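Local coordinates for ribonucleoside triphosphate reductase (Lactobacillus leichmannii, PDB 1L1L), which reduces ribonucleoside triphosphates to 2'-deoxyribonucleoside triphosphates with the help of coenzyme B12, as an allosterically regulated monomeric class II ribonucleotide reductase, at residues 236-241 against 286-291; 26-31 against 707-712. One frame throughout, in Å; residues are numbered along the deposited sequence.

Contact 1. Residues 236-241 against 286-291; sequences DLHFAQ and EVLNNK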
# COMPACT_ATOMS: atom_id res chain seq x y z
N ASP A 236 -18.55 21.20 -3.67
CA ASP A 236 -19.63 21.40 -4.62
C ASP A 236 -20.31 22.78 -4.59
O ASP A 236 -20.97 23.17 -5.56
CB ASP A 236 -20.70 20.30 -4.46
CG ASP A 236 -20.21 18.92 -4.91
OD1 ASP A 236 -19.45 18.84 -5.89
OD2 ASP A 236 -20.61 17.90 -4.30
N LEU A 237 -20.15 23.52 -3.49
CA LEU A 237 -20.75 24.85 -3.38
C LEU A 237 -19.96 25.91 -4.13
O LEU A 237 -20.36 27.08 -4.19
CB LEU A 237 -20.87 25.28 -1.91
CG LEU A 237 -21.95 24.62 -1.06
CD1 LEU A 237 -21.92 25.24 0.33
CD2 LEU A 237 -23.32 24.80 -1.71
N HIS A 238 -18.83 25.51 -4.70
CA HIS A 238 -18.01 26.45 -5.45
C HIS A 238 -18.38 26.42 -6.93
O HIS A 238 -17.87 27.23 -7.71
CB HIS A 238 -16.52 26.09 -5.30
CG HIS A 238 -15.92 26.49 -3.99
ND1 HIS A 238 -16.18 25.82 -2.81
CD2 HIS A 238 -15.06 27.48 -3.67
CE1 HIS A 238 -15.51 26.39 -1.83
NE2 HIS A 238 -14.82 27.40 -2.32
N PHE A 239 -19.28 25.51 -7.31
CA PHE A 239 -19.68 25.37 -8.70
C PHE A 239 -21.18 25.46 -8.95
O PHE A 239 -21.98 24.73 -8.35
CB PHE A 239 -19.14 24.04 -9.25
CG PHE A 239 -17.66 23.83 -9.00
CD1 PHE A 239 -17.20 23.45 -7.73
CD2 PHE A 239 -16.73 24.08 -10.00
CE1 PHE A 239 -15.84 23.32 -7.48
CE2 PHE A 239 -15.36 23.95 -9.76
CZ PHE A 239 -14.91 23.57 -8.49
N ALA A 240 -21.56 26.36 -9.85
CA ALA A 240 -22.97 26.58 -10.17
C ALA A 240 -23.76 25.32 -10.49
O ALA A 240 -24.92 25.20 -10.12
CB ALA A 240 -23.08 27.56 -11.34
N GLN A 241 -23.13 24.37 -11.18
CA GLN A 241 -23.78 23.12 -11.56
C GLN A 241 -24.38 22.37 -10.37
O GLN A 241 -25.37 21.65 -10.52
CB GLN A 241 -22.78 22.21 -12.26
CG GLN A 241 -21.67 21.71 -11.35
CD GLN A 241 -20.62 20.90 -12.08
OE1 GLN A 241 -19.87 21.43 -12.89
NE2 GLN A 241 -20.59 19.59 -11.82
N GLU A 286 -9.55 27.67 0.88
CA GLU A 286 -8.65 28.70 0.37
C GLU A 286 -8.21 28.36 -1.05
O GLU A 286 -8.33 29.19 -1.96
CB GLU A 286 -7.41 28.84 1.26
CG GLU A 286 -7.70 29.46 2.61
CD GLU A 286 -6.44 29.75 3.40
OE1 GLU A 286 -5.74 28.79 3.78
OE2 GLU A 286 -6.16 30.95 3.64
N VAL A 287 -7.70 27.15 -1.25
CA VAL A 287 -7.26 26.73 -2.58
C VAL A 287 -8.37 26.96 -3.59
O VAL A 287 -8.11 27.40 -4.72
CB VAL A 287 -6.88 25.23 -2.61
CG1 VAL A 287 -6.59 24.80 -4.04
CG2 VAL A 287 -5.68 24.97 -1.72
N LEU A 288 -9.60 26.66 -3.20
CA LEU A 288 -10.73 26.85 -4.10
C LEU A 288 -11.07 28.34 -4.27
O LEU A 288 -11.27 28.79 -5.40
CB LEU A 288 -11.95 26.09 -3.58
CG LEU A 288 -11.88 24.56 -3.65
CD1 LEU A 288 -13.01 23.94 -2.84
CD2 LEU A 288 -11.96 24.11 -5.11
N ASN A 289 -11.12 29.08 -3.17
CA ASN A 289 -11.44 30.51 -3.22
C ASN A 289 -10.37 31.28 -4.00
O ASN A 289 -10.70 32.13 -4.83
CB ASN A 289 -11.56 31.10 -1.81
CG ASN A 289 -12.86 30.72 -1.11
OD1 ASN A 289 -13.79 30.22 -1.74
ND2 ASN A 289 -12.93 30.99 0.19
N ASN A 290 -9.10 30.99 -3.72
CA ASN A 290 -7.97 31.64 -4.37
C ASN A 290 -8.04 31.56 -5.90
O ASN A 290 -7.29 32.24 -6.60
CB ASN A 290 -6.66 31.00 -3.89
CG ASN A 290 -6.31 31.39 -2.46
OD1 ASN A 290 -7.19 31.46 -1.59
ND2 ASN A 290 -5.03 31.62 -2.21
N LYS A 291 -8.95 30.73 -6.40
CA LYS A 291 -9.15 30.57 -7.83
C LYS A 291 -10.59 30.89 -8.22
O LYS A 291 -11.06 30.50 -9.29
CB LYS A 291 -8.79 29.15 -8.27
CG LYS A 291 -7.31 28.82 -8.20
CD LYS A 291 -6.49 29.83 -9.01
CE LYS A 291 -5.02 29.43 -9.09
NZ LYS A 291 -4.82 28.25 -9.96
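His238 reaches from the turn that follows helix 224-236 to a point near the C-terminal end of helix 275-289, where Leu288 and Asn289 receive its ring from two directions. Leu288 lies over one face: its CB sits 3.7 Å from the centroid of the His238 ring, 28° off the ring normal, a CH-pi contact displaced toward the NE2 and CD2 rim. The methyl CD1 of Leu288 extends the cover to the other end of the ring, 3.6 Å from His238 CE1. At the edge, His238 NE2 donates to Asn289 OD1 across 3.1 Å. This bond is bent, 136° at the hydrogen, and the donor stands above the amide's carbonyl plane, off the lone pairs. Asn289 OD1 also accepts from the backbone N of Ile182, so two N-H groups grip one oxygen.

The imidazole is held from behind as well. A chi1 of -77° sets CG beside the backbone N and swings the ring back along the chain, so that ND1 faces Leu234 O and donates to it. With both nitrogens donating, the ring's rotation is restrained, and the pattern is consistent with a protonated, cationic imidazole. A type I beta turn from Asp236 to Phe239 carries the histidine, and Asp236 OD2 ties the start of this turn to Ser147 and Tyr138. Leu288 also touches Ile304 of helix 298-313. The contact is a buried packing of a post-helix turn against a helix C-terminal region, in the insertion domain of B12-dependent reductases.

Contact 2. Residues 26-31 against 707-712; sequences LGWVTY and GNVEEV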
# COMPACT_ATOMS: atom_id res chain seq x y z
N LEU A 26 13.35 -10.93 13.19
CA LEU A 26 12.49 -9.85 13.69
C LEU A 26 11.02 -10.23 13.53
O LEU A 26 10.12 -9.49 13.92
CB LEU A 26 12.71 -8.54 12.90
CG LEU A 26 14.11 -8.10 12.46
CD1 LEU A 26 14.01 -6.81 11.64
CD2 LEU A 26 14.97 -7.87 13.66
N GLY A 27 10.79 -11.41 12.94
CA GLY A 27 9.43 -11.87 12.67
C GLY A 27 8.36 -11.88 13.75
O GLY A 27 7.36 -11.18 13.64
N TRP A 28 8.55 -12.68 14.79
CA TRP A 28 7.54 -12.77 15.83
C TRP A 28 7.24 -11.44 16.48
O TRP A 28 6.08 -11.10 16.73
CB TRP A 28 7.96 -13.75 16.91
CG TRP A 28 6.90 -13.96 17.90
CD1 TRP A 28 5.81 -14.77 17.77
CD2 TRP A 28 6.79 -13.33 19.18
NE1 TRP A 28 5.02 -14.68 18.89
CE2 TRP A 28 5.60 -13.81 19.77
CE3 TRP A 28 7.58 -12.41 19.88
CZ2 TRP A 28 5.19 -13.39 21.04
CZ3 TRP A 28 7.17 -12.00 21.13
CH2 TRP A 28 5.98 -12.49 21.70
N VAL A 29 8.29 -10.68 16.78
CA VAL A 29 8.10 -9.39 17.40
C VAL A 29 7.23 -8.50 16.51
O VAL A 29 6.28 -7.87 16.99
CB VAL A 29 9.47 -8.71 17.64
CG1 VAL A 29 9.26 -7.32 18.19
CG2 VAL A 29 10.31 -9.55 18.59
N THR A 30 7.56 -8.46 15.23
CA THR A 30 6.82 -7.66 14.27
C THR A 30 5.36 -8.08 14.24
O THR A 30 4.46 -7.24 14.20
CB THR A 30 7.40 -7.79 12.84
OG1 THR A 30 8.73 -7.25 12.83
CG2 THR A 30 6.54 -7.03 11.83
N TYR A 31 5.12 -9.38 14.28
CA TYR A 31 3.75 -9.87 14.28
C TYR A 31 2.97 -9.38 15.50
O TYR A 31 1.85 -8.88 15.37
CB TYR A 31 3.72 -11.40 14.23
CG TYR A 31 2.45 -11.96 14.80
CD1 TYR A 31 1.21 -11.73 14.19
CD2 TYR A 31 2.46 -12.67 16.01
CE1 TYR A 31 0.01 -12.18 14.77
CE2 TYR A 31 1.27 -13.12 16.59
CZ TYR A 31 0.06 -12.87 15.97
OH TYR A 31 -1.10 -13.31 16.56
N GLY A 707 17.66 -16.88 24.51
CA GLY A 707 16.30 -16.99 25.00
C GLY A 707 15.30 -16.90 23.87
O GLY A 707 15.54 -16.18 22.89
N ASN A 708 14.19 -17.63 23.99
CA ASN A 708 13.14 -17.63 22.97
C ASN A 708 12.08 -16.61 23.38
O ASN A 708 11.21 -16.88 24.21
CB ASN A 708 12.51 -19.02 22.86
CG ASN A 708 11.42 -19.09 21.82
OD1 ASN A 708 10.41 -18.39 21.92
ND2 ASN A 708 11.61 -19.94 20.83
N VAL A 709 12.16 -15.43 22.79
CA VAL A 709 11.25 -14.35 23.14
C VAL A 709 9.77 -14.73 23.14
O VAL A 709 9.04 -14.33 24.05
CB VAL A 709 11.47 -13.13 22.22
CG1 VAL A 709 11.08 -13.46 20.79
CG2 VAL A 709 10.67 -11.95 22.76
N GLU A 710 9.32 -15.50 22.16
CA GLU A 710 7.91 -15.88 22.13
C GLU A 710 7.51 -16.62 23.41
O GLU A 710 6.49 -16.31 24.00
CB GLU A 710 7.61 -16.78 20.92
CG GLU A 710 6.14 -17.20 20.87
CD GLU A 710 5.75 -17.99 19.63
OE1 GLU A 710 4.56 -18.35 19.52
OE2 GLU A 710 6.62 -18.26 18.76
N GLU A 711 8.32 -17.59 23.82
CA GLU A 711 8.05 -18.39 25.02
C GLU A 711 8.21 -17.58 26.30
O GLU A 711 7.41 -17.70 27.23
CB GLU A 711 9.00 -19.59 25.07
CG GLU A 711 8.69 -20.67 24.05
CD GLU A 711 9.75 -21.76 24.01
OE1 GLU A 711 10.21 -22.19 25.09
OE2 GLU A 711 10.11 -22.19 22.90
N VAL A 712 9.25 -16.76 26.36
CA VAL A 712 9.48 -15.96 27.55
C VAL A 712 8.34 -14.97 27.73
O VAL A 712 7.90 -14.72 28.86
CB VAL A 712 10.83 -15.22 27.45
CG1 VAL A 712 10.99 -14.26 28.61
CG2 VAL A 712 11.97 -16.24 27.42
O HOH W 1 2.20 -16.07 18.92
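Trp28 and Glu710 bring the backbones of helices 27-32 and 709-719 closest, their CA atoms 7.0 Å apart, each residue lying in the first turn of its helix. The Trp28 side chain fills this gap, with CG anti to its own N (chi1 -174°) and one face of the indole laid against the backbone and side chain of Glu710. Glu710 CA stands almost directly above the six-membered ring, 3.8 Å from its centroid and 7° off the normal, a CH-pi contact made by the main chain itself. From there the extended Glu710 chain runs over the pyrrole side, where CG comes within 3.4 Å of Trp28 NE1. The carboxylate follows over Trp28 CD1, its plane tilted 18° from that of the ring.

At the benzo side, Val709 adds both methyls: CG1 lies 3.8 Å from Trp28 CE3, and CG2 is 3.9 Å from Trp28 CZ3. Two helix N-termini thus pack through a tryptophan face, joining the N-terminal alpha-domain segment to the start of the last helix modelled. Helix 583-589 lies beside both, since Leu583 touches Trp28 and Leu587 touches Val709. Trp23 packs edge-to-face on the indole and also touches Glu710.

The indole N-H is directed, in the ring plane, at a water 3.1 Å from Trp28 NE1. That water gives a weak bond to Glu710 OE1, linking the two side chains around the ring edge. Asn708 is the N-cap of the helix that presents Val709 and Glu710, its OD1 accepting a nearly straight bond from Glu711 N at 2.9 Å. On the other side, Leu26 O takes two donors, the backbone N and OG1 of Thr30, which secures the turn bearing Trp28.

Overall arrangement
Contacts 1 and 2 lie on opposite sides of the chain's centre, their own centres 53 Å apart and their nearest atoms about 37 Å apart, and they do not touch. Along the chain, contact 1 (236-241 with 286-291) is nested inside the long loop that contact 2 (26-31 with 707-712) closes. They share no helix or strand. Contact 2 ties the N-terminal region to the C-terminal one beside helix 583-589, whereas contact 1 is local, spanning 44 intervening residues. The centre of contact 1 lies about 31 Å from that of the chain, within the insertion domain, which probably helps this monomer mimic the dimer of other reductases.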